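PDB 4WES: nitrogenase molybdenum-iron protein alpha chain, which forms, together with the beta chain, the molybdenum-iron component of nitrogenase, which reduces dinitrogen to ammonium at its molybdenum-iron-sulfur cofactor. Local coordinates for residues A137-G148 and I167-Y177. Sequence-based numbering, arbitrary orientation.
Sequences AAIGVYATCPVG and IPVHAFSCEGY. With CLF (Fe(8)-S(7) cluster), chain H.
Tyr142 and Phe172 share one face of two parallel strands, their ring planes 5° from parallel but offset, with little face-to-face overlap; the closest atoms are Tyr142 CE1 and Phe172 CD1, 3.3 Å apart. Paired in parallel register, and with CG anti to the carbonyl carbon in both (chi1 near -60°), the two rings run alongside each other. On the opposite face Val169 CG1 sits 4.0 Å from Val141 CG2 and also touches Ile139 CG2. Five backbone hydrogen bonds join the two segments, from Ile139 N to Pro168 O at one end to Ala143 N to Phe172 O (3.0 Å, 173° at the hydrogen) at the other. Beyond them Glu175, bent at chi2, lays its CD against Ala143 CB at 3.5 Å, and its OE2 forms a salt bridge with Lys178. At the polar end, Cys145 SG coordinates the iron atom FE1 of the [8Fe-7S] cluster, shared with the beta chain, at 2.3 Å, while a water links Cys145 O to Tyr177 OH. Strand 138-143 also pairs with strand 69-74, and strand 169-172 borders this parallel sheet within the chain. Helix 154-165, in the right-handed beta-alpha-beta crossover between the two strands, covers Val169 and Ala171; helix 54-63 packs on Tyr142 and Phe172.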
loop_
_atom_site.group_PDB
_atom_site.type_symbol
_atom_site.label_atom_id
_atom_site.label_comp_id
_atom_site.label_asym_id
_atom_site.label_seq_id
_atom_site.Cartn_x
_atom_site.Cartn_y
_atom_site.Cartn_z
ATOM N N ALA A 137 6.903 -0.093 -39.459
ATOM C CA ALA A 137 7.885 0.145 -40.501
ATOM C C ALA A 137 8.326 -1.155 -41.168
ATOM O O ALA A 137 8.695 -1.190 -42.338
ATOM C CB ALA A 137 9.071 0.875 -39.923
ATOM N N ALA A 138 8.339 -2.226 -40.376
ATOM C CA ALA A 138 8.820 -3.558 -40.782
ATOM C C ALA A 138 8.341 -4.541 -39.745
ATOM O O ALA A 138 7.954 -4.146 -38.640
ATOM C CB ALA A 138 10.326 -3.597 -40.916
ATOM N N ILE A 139 8.400 -5.804 -40.105
ATOM C CA ILE A 139 8.112 -6.919 -39.195
ATOM C C ILE A 139 9.299 -7.837 -39.174
ATOM O O ILE A 139 9.901 -8.115 -40.217
ATOM C CB ILE A 139 6.824 -7.651 -39.627
ATOM C CG1 ILE A 139 5.626 -6.697 -39.479
ATOM C CG2 ILE A 139 6.631 -8.959 -38.844
ATOM C CD1 ILE A 139 4.324 -7.198 -40.075
ATOM N N GLY A 140 9.687 -8.291 -37.975
ATOM C CA GLY A 140 10.678 -9.348 -37.840
ATOM C C GLY A 140 10.016 -10.637 -37.391
ATOM O O GLY A 140 9.046 -10.613 -36.635
ATOM N N VAL A 141 10.567 -11.766 -37.847
ATOM C CA VAL A 141 10.134 -13.093 -37.458
ATOM C C VAL A 141 11.339 -13.829 -36.919
ATOM O O VAL A 141 12.350 -13.950 -37.622
ATOM C CB VAL A 141 9.613 -13.881 -38.650
ATOM C CG1 VAL A 141 9.231 -15.290 -38.204
ATOM C CG2 VAL A 141 8.443 -13.152 -39.294
ATOM N N TYR A 142 11.250 -14.335 -35.683
ATOM C CA TYR A 142 12.401 -14.877 -34.991
ATOM C C TYR A 142 12.157 -16.347 -34.662
ATOM O O TYR A 142 11.195 -16.670 -33.953
ATOM C CB TYR A 142 12.664 -14.074 -33.697
ATOM C CG TYR A 142 12.925 -12.632 -34.033
ATOM C CD1 TYR A 142 14.189 -12.169 -34.327
ATOM C CD2 TYR A 142 11.884 -11.747 -34.134
ATOM C CE1 TYR A 142 14.400 -10.857 -34.706
ATOM C CE2 TYR A 142 12.057 -10.436 -34.547
ATOM C CZ TYR A 142 13.336 -9.995 -34.832
ATOM O OH TYR A 142 13.555 -8.698 -35.259
ATOM N N ALA A 143 13.020 -17.222 -35.168
ATOM C CA ALA A 143 12.910 -18.634 -34.860
ATOM C C ALA A 143 13.299 -18.930 -33.403
ATOM O O ALA A 143 14.100 -18.235 -32.802
ATOM C CB ALA A 143 13.771 -19.464 -35.798
ATOM N N THR A 144 12.733 -20.012 -32.907
ATOM C CA THR A 144 12.977 -20.552 -31.583
ATOM C C THR A 144 13.258 -22.056 -31.738
ATOM O O THR A 144 13.113 -22.606 -32.831
ATOM C CB THR A 144 11.778 -20.329 -30.663
ATOM O OG1 THR A 144 10.664 -21.012 -31.196
ATOM C CG2 THR A 144 11.513 -18.870 -30.461
ATOM N N CYS A 145 13.622 -22.730 -30.636
ATOM C CA CYS A 145 14.000 -24.146 -30.679
ATOM C C CYS A 145 13.233 -25.052 -31.648
ATOM O O CYS A 145 13.886 -25.792 -32.390
ATOM C CB CYS A 145 14.005 -24.731 -29.261
ATOM S SG CYS A 145 15.408 -24.192 -28.258
ATOM N N PRO A 146 11.884 -25.077 -31.628
ATOM C CA PRO A 146 11.216 -26.087 -32.466
ATOM C C PRO A 146 11.181 -25.810 -33.971
ATOM O O PRO A 146 10.859 -26.704 -34.737
ATOM C CB PRO A 146 9.800 -26.132 -31.930
ATOM C CG PRO A 146 9.687 -25.090 -30.920
ATOM C CD PRO A 146 10.941 -24.366 -30.756
ATOM N N VAL A 147 11.427 -24.563 -34.391
ATOM C CA VAL A 147 11.011 -24.082 -35.707
ATOM C C VAL A 147 11.636 -24.855 -36.884
ATOM O O VAL A 147 10.934 -25.353 -37.764
ATOM C CB VAL A 147 11.314 -22.575 -35.824
ATOM C CG1 VAL A 147 11.173 -22.090 -37.262
ATOM C CG2 VAL A 147 10.414 -21.810 -34.904
ATOM N N GLY A 148 12.952 -24.932 -36.936
ATOM C CA GLY A 148 13.585 -25.698 -38.018
ATOM C C GLY A 148 13.220 -27.174 -37.951
ATOM O O GLY A 148 12.936 -27.809 -38.999
ATOM N N ILE A 167 5.438 -4.084 -46.952
ATOM C CA ILE A 167 6.505 -3.606 -46.066
ATOM C C ILE A 167 7.498 -4.743 -45.900
ATOM O O ILE A 167 7.196 -5.911 -46.166
ATOM C CB ILE A 167 5.999 -3.104 -44.668
ATOM C CG1 ILE A 167 5.366 -4.230 -43.856
ATOM C CG2 ILE A 167 5.089 -1.898 -44.855
ATOM C CD1 ILE A 167 5.199 -3.867 -42.400
ATOM N N PRO A 168 8.699 -4.413 -45.409
ATOM C CA PRO A 168 9.706 -5.464 -45.253
ATOM C C PRO A 168 9.339 -6.439 -44.128
ATOM O O PRO A 168 8.798 -6.007 -43.092
ATOM C CB PRO A 168 10.962 -4.688 -44.899
ATOM C CG PRO A 168 10.755 -3.289 -45.469
ATOM C CD PRO A 168 9.288 -3.087 -45.228
ATOM N N VAL A 169 9.636 -7.712 -44.335
ATOM C CA VAL A 169 9.497 -8.735 -43.303
ATOM C C VAL A 169 10.822 -9.461 -43.268
ATOM O O VAL A 169 11.254 -10.025 -44.269
ATOM C CB VAL A 169 8.327 -9.698 -43.565
ATOM C CG1 VAL A 169 8.145 -10.636 -42.405
ATOM C CG2 VAL A 169 7.026 -8.931 -43.808
ATOM N N HIS A 170 11.470 -9.466 -42.115
ATOM C CA HIS A 170 12.814 -10.026 -41.976
ATOM C C HIS A 170 12.787 -11.258 -41.099
ATOM O O HIS A 170 12.390 -11.185 -39.931
ATOM C CB HIS A 170 13.765 -9.016 -41.366
ATOM C CG HIS A 170 13.842 -7.746 -42.159
ATOM N ND1 HIS A 170 14.302 -7.731 -43.451
ATOM C CD2 HIS A 170 13.533 -6.468 -41.860
ATOM C CE1 HIS A 170 14.284 -6.492 -43.902
ATOM N NE2 HIS A 170 13.805 -5.707 -42.974
ATOM N N ALA A 171 13.211 -12.376 -41.671
ATOM C CA ALA A 171 13.311 -13.644 -40.929
ATOM C C ALA A 171 14.705 -13.847 -40.347
ATOM O O ALA A 171 15.710 -13.584 -40.995
ATOM C CB ALA A 171 12.944 -14.811 -41.840
ATOM N N PHE A 172 14.752 -14.415 -39.142
ATOM C CA PHE A 172 16.006 -14.705 -38.460
ATOM C C PHE A 172 15.975 -16.131 -37.947
ATOM O O PHE A 172 15.139 -16.457 -37.092
ATOM C CB PHE A 172 16.217 -13.755 -37.275
ATOM C CG PHE A 172 16.294 -12.306 -37.665
ATOM C CD1 PHE A 172 15.162 -11.547 -37.831
ATOM C CD2 PHE A 172 17.525 -11.696 -37.870
ATOM C CE1 PHE A 172 15.215 -10.215 -38.201
ATOM C CE2 PHE A 172 17.605 -10.355 -38.231
ATOM C CZ PHE A 172 16.451 -9.617 -38.421
ATOM N N SER A 173 16.897 -16.975 -38.433
ATOM C CA SER A 173 16.955 -18.371 -38.000
ATOM C C SER A 173 17.853 -18.488 -36.780
ATOM O O SER A 173 18.951 -19.007 -36.848
ATOM C CB SER A 173 17.439 -19.255 -39.122
ATOM O OG SER A 173 16.436 -19.389 -40.109
ATOM N N CYS A 174 17.343 -17.974 -35.671
ATOM C CA CYS A 174 18.041 -17.907 -34.377
ATOM C C CYS A 174 17.527 -18.925 -33.369
ATOM O O CYS A 174 17.443 -18.659 -32.174
ATOM C CB CYS A 174 18.013 -16.499 -33.833
ATOM S SG CYS A 174 16.344 -15.790 -33.687
ATOM N N GLU A 175 17.231 -20.129 -33.852
ATOM C CA GLU A 175 16.869 -21.215 -32.950
ATOM C C GLU A 175 17.852 -21.316 -31.791
ATOM O O GLU A 175 19.055 -21.233 -31.979
ATOM C CB GLU A 175 16.804 -22.554 -33.674
ATOM C CG GLU A 175 15.698 -22.729 -34.682
ATOM C CD GLU A 175 15.962 -22.214 -36.092
ATOM O OE1 GLU A 175 15.187 -22.647 -36.972
ATOM O OE2 GLU A 175 16.895 -21.418 -36.324
ATOM N N GLY A 176 17.326 -21.549 -30.580
ATOM C CA GLY A 176 18.154 -21.370 -29.393
ATOM C C GLY A 176 19.350 -22.223 -29.261
ATOM O O GLY A 176 20.342 -21.798 -28.674
ATOM N N TYR A 177 19.304 -23.426 -29.818
ATOM C CA TYR A 177 20.430 -24.361 -29.698
ATOM C C TYR A 177 21.591 -24.081 -30.643
ATOM O O TYR A 177 22.640 -24.714 -30.524
ATOM C CB TYR A 177 19.969 -25.788 -29.926
ATOM C CG TYR A 177 19.265 -25.963 -31.270
ATOM C CD1 TYR A 177 19.982 -26.069 -32.439
ATOM C CD2 TYR A 177 17.889 -25.989 -31.347
ATOM C CE1 TYR A 177 19.364 -26.215 -33.658
ATOM C CE2 TYR A 177 17.244 -26.123 -32.554
ATOM C CZ TYR A 177 17.986 -26.233 -33.719
ATOM O OH TYR A 177 17.315 -26.365 -34.908
HETATM FE FE1 CLF H . 14.919 -22.253 -27.095
HETATM FE FE2 CLF H . 14.708 -21.561 -24.705
HETATM FE FE3 CLF H . 16.090 -19.837 -26.364
HETATM FE FE4 CLF H . 13.406 -20.188 -26.534
HETATM S S1 CLF H . 12.799 -22.439 -26.020
HETATM S S2A CLF H . 16.748 -21.953 -25.677
HETATM S S4A CLF H . 14.541 -19.262 -24.789
HETATM S S3A CLF H . 14.882 -20.265 -28.315
HETATM FE FE5 CLF H . 10.324 -20.237 -24.987
HETATM FE FE6 CLF H . 9.642 -23.787 -25.082
HETATM FE FE7 CLF H . 9.666 -21.998 -22.993
HETATM FE FE8 CLF H . 12.193 -22.542 -23.738
HETATM S S2B CLF H . 8.674 -21.709 -25.048
HETATM S S3B CLF H . 10.676 -24.083 -23.034
HETATM S S4B CLF H . 11.416 -20.491 -22.988
HETATM O O HOH W 1 14.587 -26.070 -34.934
#